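Local coordinates for protein anthranilate synthase component I (PDB 5KCK) that belongs to the chorismate-binding enzyme family and pairs an N-terminal region with the larger chorismate-binding region, at residues H191-M196 with L214-S219; S262-I267 with T400-L405. All blocks are in the same frame, centred on the assembly; numbering follows the deposited sequence.

Interaction 1: residues H191-M196 with L214-S219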
ATOM      1  N   HIS A 191      27.018  31.339  15.941  0.53 43.74           N
ATOM      2  CA  HIS A 191      27.254  32.743  15.620  0.53 47.80           C
ATOM      3  C   HIS A 191      28.024  32.897  14.313  0.53 45.94           C
ATOM      4  O   HIS A 191      27.843  33.892  13.601  0.53 45.72           O
ATOM      5  CB  HIS A 191      27.987  33.408  16.794  0.53 50.97           C
ATOM      6  CG  HIS A 191      28.836  34.581  16.415  0.53 54.65           C
ATOM      7  ND1 HIS A 191      30.174  34.460  16.105  0.53 55.29           N
ATOM      8  CD2 HIS A 191      28.549  35.902  16.331  0.53 58.43           C
ATOM      9  CE1 HIS A 191      30.670  35.654  15.833  0.53 59.02           C
ATOM     10  NE2 HIS A 191      29.705  36.548  15.965  0.53 57.76           N
ATOM     11  N   LYS A 192      28.865  31.918  13.973  1.00 45.71           N
ATOM     12  CA  LYS A 192      29.577  31.961  12.698  1.00 50.06           C
ATOM     13  C   LYS A 192      28.623  31.748  11.528  1.00 48.75           C
ATOM     14  O   LYS A 192      28.741  32.420  10.496  1.00 52.00           O
ATOM     15  CB  LYS A 192      30.696  30.922  12.671  1.00 57.06           C
ATOM     16  CG  LYS A 192      32.076  31.531  12.454  1.00 74.40           C
ATOM     17  CD  LYS A 192      33.113  30.490  12.041  1.00 78.25           C
ATOM     18  CE  LYS A 192      33.073  30.205  10.546  1.00 69.20           C
ATOM     19  NZ  LYS A 192      33.332  31.425   9.726  1.00 64.45           N
ATOM     20  N   PHE A 193      27.670  30.817  11.664  1.00 42.32           N
ATOM     21  CA  PHE A 193      26.660  30.655  10.622  1.00 47.72           C
ATOM     22  C   PHE A 193      25.834  31.922  10.467  1.00 48.28           C
ATOM     23  O   PHE A 193      25.522  32.337   9.345  1.00 45.43           O
ATOM     24  CB  PHE A 193      25.746  29.465  10.925  1.00 48.26           C
ATOM     25  CG  PHE A 193      24.728  29.198   9.846  1.00 47.66           C
ATOM     26  CD1 PHE A 193      25.108  28.626   8.639  1.00 46.30           C
ATOM     27  CD2 PHE A 193      23.394  29.534  10.031  1.00 43.86           C
ATOM     28  CE1 PHE A 193      24.175  28.384   7.634  1.00 41.63           C
ATOM     29  CE2 PHE A 193      22.458  29.300   9.037  1.00 36.09           C
ATOM     30  CZ  PHE A 193      22.850  28.719   7.835  1.00 37.74           C
ATOM     31  N   GLU A 194      25.476  32.559  11.583  1.00 44.43           N
ATOM     32  CA  GLU A 194      24.699  33.788  11.496  1.00 44.32           C
ATOM     33  C   GLU A 194      25.499  34.901  10.837  1.00 52.98           C
ATOM     34  O   GLU A 194      24.926  35.743  10.139  1.00 57.88           O
ATOM     35  CB  GLU A 194      24.216  34.191  12.887  1.00 49.82           C
ATOM     36  CG  GLU A 194      23.319  33.137  13.528  1.00 53.54           C
ATOM     37  CD  GLU A 194      22.869  33.508  14.925  1.00 69.99           C
ATOM     38  OE1 GLU A 194      21.774  34.090  15.061  1.00 75.48           O
ATOM     39  OE2 GLU A 194      23.611  33.221  15.887  1.00 77.69           O
ATOM     40  N   GLY A 195      26.821  34.906  11.019  1.00 52.11           N
ATOM     41  CA  GLY A 195      27.655  35.846  10.286  1.00 43.08           C
ATOM     42  C   GLY A 195      27.704  35.559   8.795  1.00 43.80           C
ATOM     43  O   GLY A 195      27.762  36.484   7.981  1.00 49.15           O
HETATM   44  N   MSE A 196      27.698  34.283   8.414  1.00 39.87           N
HETATM   45  CA  MSE A 196      27.650  33.913   6.997  1.00 46.13           C
HETATM   46  C   MSE A 196      26.343  34.363   6.360  1.00 42.06           C
HETATM   47  O   MSE A 196      26.346  34.924   5.269  1.00 38.35           O
HETATM   48  CB  MSE A 196      27.797  32.406   6.800  1.00 45.98           C
HETATM   49  CG  MSE A 196      29.090  31.804   7.297  1.00 62.41           C
HETATM   50 SE   MSE A 196      28.981  29.852   7.218  1.00 76.54          SE
HETATM   51  CE  MSE A 196      30.642  29.417   8.139  1.00 81.91           C
ATOM     52  N   LEU A 214      22.664  28.645   2.004  1.00 33.56           N
ATOM     53  CA  LEU A 214      23.755  28.321   2.914  1.00 37.66           C
ATOM     54  C   LEU A 214      23.339  27.166   3.819  1.00 29.18           C
ATOM     55  O   LEU A 214      22.196  27.107   4.284  1.00 35.55           O
ATOM     56  CB  LEU A 214      24.144  29.541   3.758  1.00 31.44           C
ATOM     57  CG  LEU A 214      24.647  30.758   2.982  1.00 42.21           C
ATOM     58  CD1 LEU A 214      24.840  31.964   3.903  1.00 47.58           C
ATOM     59  CD2 LEU A 214      25.936  30.431   2.243  1.00 40.79           C
ATOM     60  N   SER A 215      24.275  26.257   4.087  1.00 31.47           N
ATOM     61  CA  SER A 215      23.971  25.031   4.808  1.00 27.89           C
ATOM     62  C   SER A 215      24.870  24.861   6.028  1.00 37.77           C
ATOM     63  O   SER A 215      25.954  25.441   6.120  1.00 34.98           O
ATOM     64  CB  SER A 215      24.105  23.806   3.893  1.00 31.01           C
ATOM     65  OG  SER A 215      25.452  23.571   3.528  1.00 30.59           O
ATOM     66  N   GLN A 216      24.384  24.058   6.974  1.00 32.55           N
ATOM     67  CA  GLN A 216      25.137  23.622   8.141  1.00 34.05           C
ATOM     68  C   GLN A 216      25.236  22.110   8.136  1.00 30.89           C
ATOM     69  O   GLN A 216      24.278  21.420   7.775  1.00 29.93           O
ATOM     70  CB  GLN A 216      24.475  24.006   9.454  1.00 36.99           C
ATOM     71  CG  GLN A 216      24.652  25.399   9.936  1.00 48.95           C
ATOM     72  CD  GLN A 216      24.174  25.518  11.368  1.00 48.17           C
ATOM     73  OE1 GLN A 216      23.114  26.081  11.640  1.00 47.29           O
ATOM     74  NE2 GLN A 216      24.944  24.957  12.290  1.00 43.08           N
ATOM     75  N   ARG A 217      26.371  21.601   8.589  1.00 29.34           N
ATOM     76  CA  ARG A 217      26.577  20.174   8.749  1.00 27.37           C
ATOM     77  C   ARG A 217      26.571  19.827  10.235  1.00 35.77           C
ATOM     78  O   ARG A 217      26.919  20.656  11.083  1.00 29.62           O
ATOM     79  CB  ARG A 217      27.887  19.750   8.088  1.00 29.83           C
ATOM     80  CG  ARG A 217      28.276  18.301   8.277  1.00 29.92           C
ATOM     81  CD  ARG A 217      29.488  17.996   7.428  1.00 28.08           C
ATOM     82  NE  ARG A 217      29.170  18.125   6.014  1.00 28.91           N
ATOM     83  CZ  ARG A 217      30.075  18.200   5.043  1.00 31.70           C
ATOM     84  NH1 ARG A 217      31.370  18.171   5.339  1.00 29.28           N
ATOM     85  NH2 ARG A 217      29.685  18.303   3.777  1.00 24.36           N
ATOM     86  N   PHE A 218      26.127  18.607  10.541  1.00 27.74           N
ATOM     87  CA  PHE A 218      26.130  18.071  11.894  1.00 28.62           C
ATOM     88  C   PHE A 218      26.611  16.632  11.823  1.00 33.88           C
ATOM     89  O   PHE A 218      26.419  15.959  10.807  1.00 29.87           O
ATOM     90  CB  PHE A 218      24.736  18.123  12.546  1.00 33.57           C
ATOM     91  CG  PHE A 218      24.121  19.493  12.561  1.00 34.27           C
ATOM     92  CD1 PHE A 218      23.458  19.983  11.439  1.00 38.40           C
ATOM     93  CD2 PHE A 218      24.206  20.293  13.691  1.00 36.15           C
ATOM     94  CE1 PHE A 218      22.896  21.251  11.443  1.00 38.10           C
ATOM     95  CE2 PHE A 218      23.650  21.563  13.705  1.00 35.99           C
ATOM     96  CZ  PHE A 218      22.991  22.041  12.579  1.00 34.55           C
ATOM     97  N   SER A 219      27.244  16.157  12.893  1.00 28.91           N
ATOM     98  CA  SER A 219      27.671  14.765  12.873  1.00 32.13           C
ATOM     99  C   SER A 219      27.716  14.191  14.282  1.00 29.63           C
ATOM    100  O   SER A 219      27.808  14.916  15.271  1.00 30.99           O
ATOM    101  CB  SER A 219      29.025  14.599  12.166  1.00 33.68           C
ATOM    102  OG  SER A 219      30.090  15.159  12.909  1.00 29.64           O
TER
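F193 throws its ring off the helix toward strand 211-221 because its CG lies anti to the backbone N (chi1 -177°), and there it meets Q216, whose CG sits anti to its own carbonyl carbon. Q216 CG thereby settles over one face of the F193 ring, 3.8 Å from the ring centroid and 24° off the normal, a CH-pi contact displaced toward the CD1 rim. The amide follows the ring without stacking squarely on it: the two planes stand 34° apart, and Q216 OE1 comes within 3.8 Å of F193 CD2. At the ring's edge, in its plane, lies the carbonyl of L214, whose O is 4.0 Å from F193 CZ. L214 also presses CB against F193 CE1 and reaches back with CD1 to the M196 backbone, 3.6 Å from M196 O. S215 points away from the helix, its OG bonded to E383 and Q422; the Q216 side chain is also touched by Y437 and T440. Helix 190-205 thus packs on the sheet by dispersion and weak CH-pi attraction, and Q216 OE1 is buried here with no hydrogen-bonding partner in the model, a cost that the surrounding apolar packing probably has to offset.

Interaction 2: residues S262-I267 with T400-L405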
ATOM      1  N   SER A 262      14.569  13.590 -14.324  1.00 24.10           N
ATOM      2  CA  SER A 262      14.436  12.243 -14.838  1.00 18.47           C
ATOM      3  C   SER A 262      14.384  12.288 -16.358  1.00 24.01           C
ATOM      4  O   SER A 262      13.987  13.289 -16.965  1.00 27.19           O
ATOM      5  CB  SER A 262      13.197  11.549 -14.289  1.00 19.05           C
ATOM      6  OG  SER A 262      12.023  12.093 -14.857  1.00 30.42           O
ATOM      7  N   VAL A 263      14.809  11.194 -16.969  1.00 18.92           N
ATOM      8  CA  VAL A 263      14.722  11.012 -18.406  1.00 21.21           C
ATOM      9  C   VAL A 263      14.044   9.680 -18.651  1.00 20.31           C
ATOM     10  O   VAL A 263      14.475   8.656 -18.111  1.00 21.27           O
ATOM     11  CB  VAL A 263      16.101  11.041 -19.079  1.00 16.65           C
ATOM     12  CG1 VAL A 263      15.944  10.941 -20.594  1.00 22.42           C
ATOM     13  CG2 VAL A 263      16.857  12.276 -18.661  1.00 17.15           C
ATOM     14  N   LYS A 264      12.991   9.696 -19.466  1.00 21.59           N
ATOM     15  CA  LYS A 264      12.182   8.504 -19.700  1.00 23.12           C
ATOM     16  C   LYS A 264      11.711   8.528 -21.147  1.00 22.87           C
ATOM     17  O   LYS A 264      10.956   9.426 -21.538  1.00 27.07           O
ATOM     18  CB  LYS A 264      11.005   8.457 -18.730  1.00 29.87           C
ATOM     19  CG  LYS A 264       9.903   7.493 -19.126  1.00 43.24           C
ATOM     20  CD  LYS A 264      10.114   6.118 -18.534  1.00 49.72           C
ATOM     21  CE  LYS A 264       8.858   5.271 -18.691  1.00 61.95           C
ATOM     22  NZ  LYS A 264       7.641   5.980 -18.184  1.00 64.77           N
ATOM     23  N   ASN A 265      12.181   7.560 -21.934  1.00 25.38           N
ATOM     24  CA  ASN A 265      11.864   7.440 -23.359  1.00 27.48           C
ATOM     25  C   ASN A 265      12.039   8.771 -24.091  1.00 28.41           C
ATOM     26  O   ASN A 265      11.155   9.231 -24.811  1.00 21.85           O
ATOM     27  CB  ASN A 265      10.451   6.894 -23.559  1.00 29.48           C
ATOM     28  CG  ASN A 265      10.300   5.466 -23.041  1.00 49.72           C
ATOM     29  OD1 ASN A 265      11.264   4.696 -23.008  1.00 57.17           O
ATOM     30  ND2 ASN A 265       9.088   5.111 -22.633  1.00 53.54           N
ATOM     31  N   GLY A 266      13.201   9.392 -23.897  1.00 23.57           N
ATOM     32  CA  GLY A 266      13.527  10.628 -24.570  1.00 28.94           C
ATOM     33  C   GLY A 266      12.863  11.872 -24.015  1.00 29.83           C
ATOM     34  O   GLY A 266      13.108  12.967 -24.541  1.00 28.77           O
ATOM     35  N   ILE A 267      12.027  11.742 -22.986  1.00 20.24           N
ATOM     36  CA  ILE A 267      11.373  12.874 -22.338  1.00 22.60           C
ATOM     37  C   ILE A 267      12.149  13.236 -21.072  1.00 27.11           C
ATOM     38  O   ILE A 267      12.415  12.368 -20.225  1.00 25.22           O
ATOM     39  CB  ILE A 267       9.906  12.543 -22.006  1.00 24.06           C
ATOM     40  CG1 ILE A 267       9.191  11.956 -23.232  1.00 24.35           C
ATOM     41  CG2 ILE A 267       9.173  13.766 -21.455  1.00 20.45           C
ATOM     42  CD1 ILE A 267       9.237  12.843 -24.470  1.00 26.72           C
ATOM     43  N   THR A 400      18.876   1.245 -20.535  1.00 23.03           N
ATOM     44  CA  THR A 400      18.072   1.816 -21.612  1.00 23.15           C
ATOM     45  C   THR A 400      18.444   3.259 -21.927  1.00 22.34           C
ATOM     46  O   THR A 400      17.981   3.792 -22.940  1.00 22.57           O
ATOM     47  CB  THR A 400      16.588   1.769 -21.251  1.00 27.91           C
ATOM     48  OG1 THR A 400      16.344   2.654 -20.141  1.00 21.94           O
ATOM     49  CG2 THR A 400      16.170   0.352 -20.881  1.00 24.05           C
ATOM     50  N   GLY A 401      19.243   3.911 -21.084  1.00 21.53           N
ATOM     51  CA  GLY A 401      19.448   5.340 -21.178  1.00 21.76           C
ATOM     52  C   GLY A 401      18.443   6.177 -20.409  1.00 26.16           C
ATOM     53  O   GLY A 401      18.607   7.401 -20.339  1.00 23.00           O
ATOM     54  N   ASP A 402      17.398   5.561 -19.855  1.00 21.20           N
ATOM     55  CA  ASP A 402      16.527   6.246 -18.913  1.00 19.41           C
ATOM     56  C   ASP A 402      17.291   6.556 -17.629  1.00 27.60           C
ATOM     57  O   ASP A 402      18.306   5.929 -17.308  1.00 26.37           O
ATOM     58  CB  ASP A 402      15.299   5.400 -18.574  1.00 20.75           C
ATOM     59  CG  ASP A 402      14.295   5.344 -19.705  1.00 32.18           C
ATOM     60  OD1 ASP A 402      14.451   6.104 -20.685  1.00 40.80           O
ATOM     61  OD2 ASP A 402      13.341   4.544 -19.607  1.00 38.43           O
HETATM   62  N   MSE A 403      16.778   7.526 -16.884  1.00 20.09           N
HETATM   63  CA  MSE A 403      17.463   7.997 -15.690  1.00 20.77           C
HETATM   64  C   MSE A 403      16.477   8.599 -14.718  1.00 20.10           C
HETATM   65  O   MSE A 403      15.493   9.207 -15.133  1.00 20.40           O
HETATM   66  CB  MSE A 403      18.519   9.036 -16.055  1.00 17.42           C
HETATM   67  CG  MSE A 403      19.367   9.467 -14.884  1.00 34.99           C
HETATM   68 SE   MSE A 403      20.716  10.782 -15.392  1.00 41.71          SE
HETATM   69  CE  MSE A 403      19.513  12.279 -15.845  1.00 28.02           C
ATOM     70  N   ASP A 404      16.732   8.434 -13.421  1.00 19.66           N
ATOM     71  CA  ASP A 404      15.905   9.067 -12.400  1.00 23.57           C
ATOM     72  C   ASP A 404      16.797   9.467 -11.234  1.00 19.87           C
ATOM     73  O   ASP A 404      17.385   8.606 -10.578  1.00 22.98           O
ATOM     74  CB  ASP A 404      14.786   8.128 -11.948  1.00 29.82           C
ATOM     75  CG  ASP A 404      13.762   8.823 -11.077  1.00 38.61           C
ATOM     76  OD1 ASP A 404      13.845  10.064 -10.944  1.00 34.96           O
ATOM     77  OD2 ASP A 404      12.877   8.124 -10.531  1.00 42.90           O
ATOM     78  N   LEU A 405      16.900  10.771 -10.982  1.00 19.75           N
ATOM     79  CA  LEU A 405      17.832  11.311 -10.001  1.00 16.36           C
ATOM     80  C   LEU A 405      17.095  12.171  -8.985  1.00 21.70           C
ATOM     81  O   LEU A 405      16.346  13.079  -9.361  1.00 19.76           O
ATOM     82  CB  LEU A 405      18.922  12.138 -10.692  1.00 21.62           C
ATOM     83  CG  LEU A 405      19.939  11.371 -11.540  1.00 26.16           C
ATOM     84  CD1 LEU A 405      20.897  12.345 -12.177  1.00 23.07           C
ATOM     85  CD2 LEU A 405      20.695  10.349 -10.691  1.00 24.61           C
TER
HETATM   86  O   HOH W   1      15.148   7.874 -22.701  1.00 26.97           O
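One aspartate oxygen holds the tight turn at the end of the neighbouring strand: D402 OD1 accepts from N265 N at 3.0 Å and also takes a hydrogen from water 1, 2.8 Å from that oxygen. The same water accepts from G266 N, so consecutive turn amides are tied to a single carboxylate oxygen, one directly and one through the water. N265 N comes in on the syn side of the carboxylate but 34° out of its plane. D402 CG, anti to its carbonyl carbon and beside the backbone N (chi1 -73°), brings the carboxylate alongside the turn, and D402 N donates to T400 OG1, an ST turn. The other carboxylate oxygen, D402 OD2, lies 3.7 Å from K264 CD; the lysine's charged end stays well short of a salt bridge, although its field may still favour the ionised acid.

Further along, V263 and M403 form an antiparallel hydrogen-bonded pair, with V263 N to M403 O and M403 N to V263 O both 2.8 Å long. Their side chains share a face, where V263 CG2 meets M403 CE at 3.9 Å beneath helix 354-361, A357 touching V263 and M355 touching M403. S262 and D404 follow as a non-hydrogen-bonded pair on the other face; D404 OD1 is hydrogen-bonded to Y241 OH. The type I' turn from K264 to I267 makes strands 259-264 and 267-270 a classic two-residue beta hairpin; strand 403-407, distant in sequence, pairs antiparallel along the hairpin's other edge in a large antiparallel sheet, and the D402 carboxylate braces the turn.

In the fold
From the N terminus, the chain passes through the N-terminal region before interaction 1 closes a short loop: 17 residues separate its two segments, and after helix 190-205 a short link reverses the chain into strand 211-221, which packs against the helix nearly antiparallel. Interaction 2 opens only afterwards, with 132 residues between its segments, and brings strand 403-407 beside strand 259-264. The two contacts are therefore in series, neither nesting nor crossing. The centres of interactions 1 and 2 are about 36 Å apart, on opposite sides of the chain's centre. Interaction 1 fastens a helix to the sheet containing strands 211-221 and 418-427; interaction 2 joins neighbouring strands of the large antiparallel sheet, which also takes in strands 92-97 and 121-126.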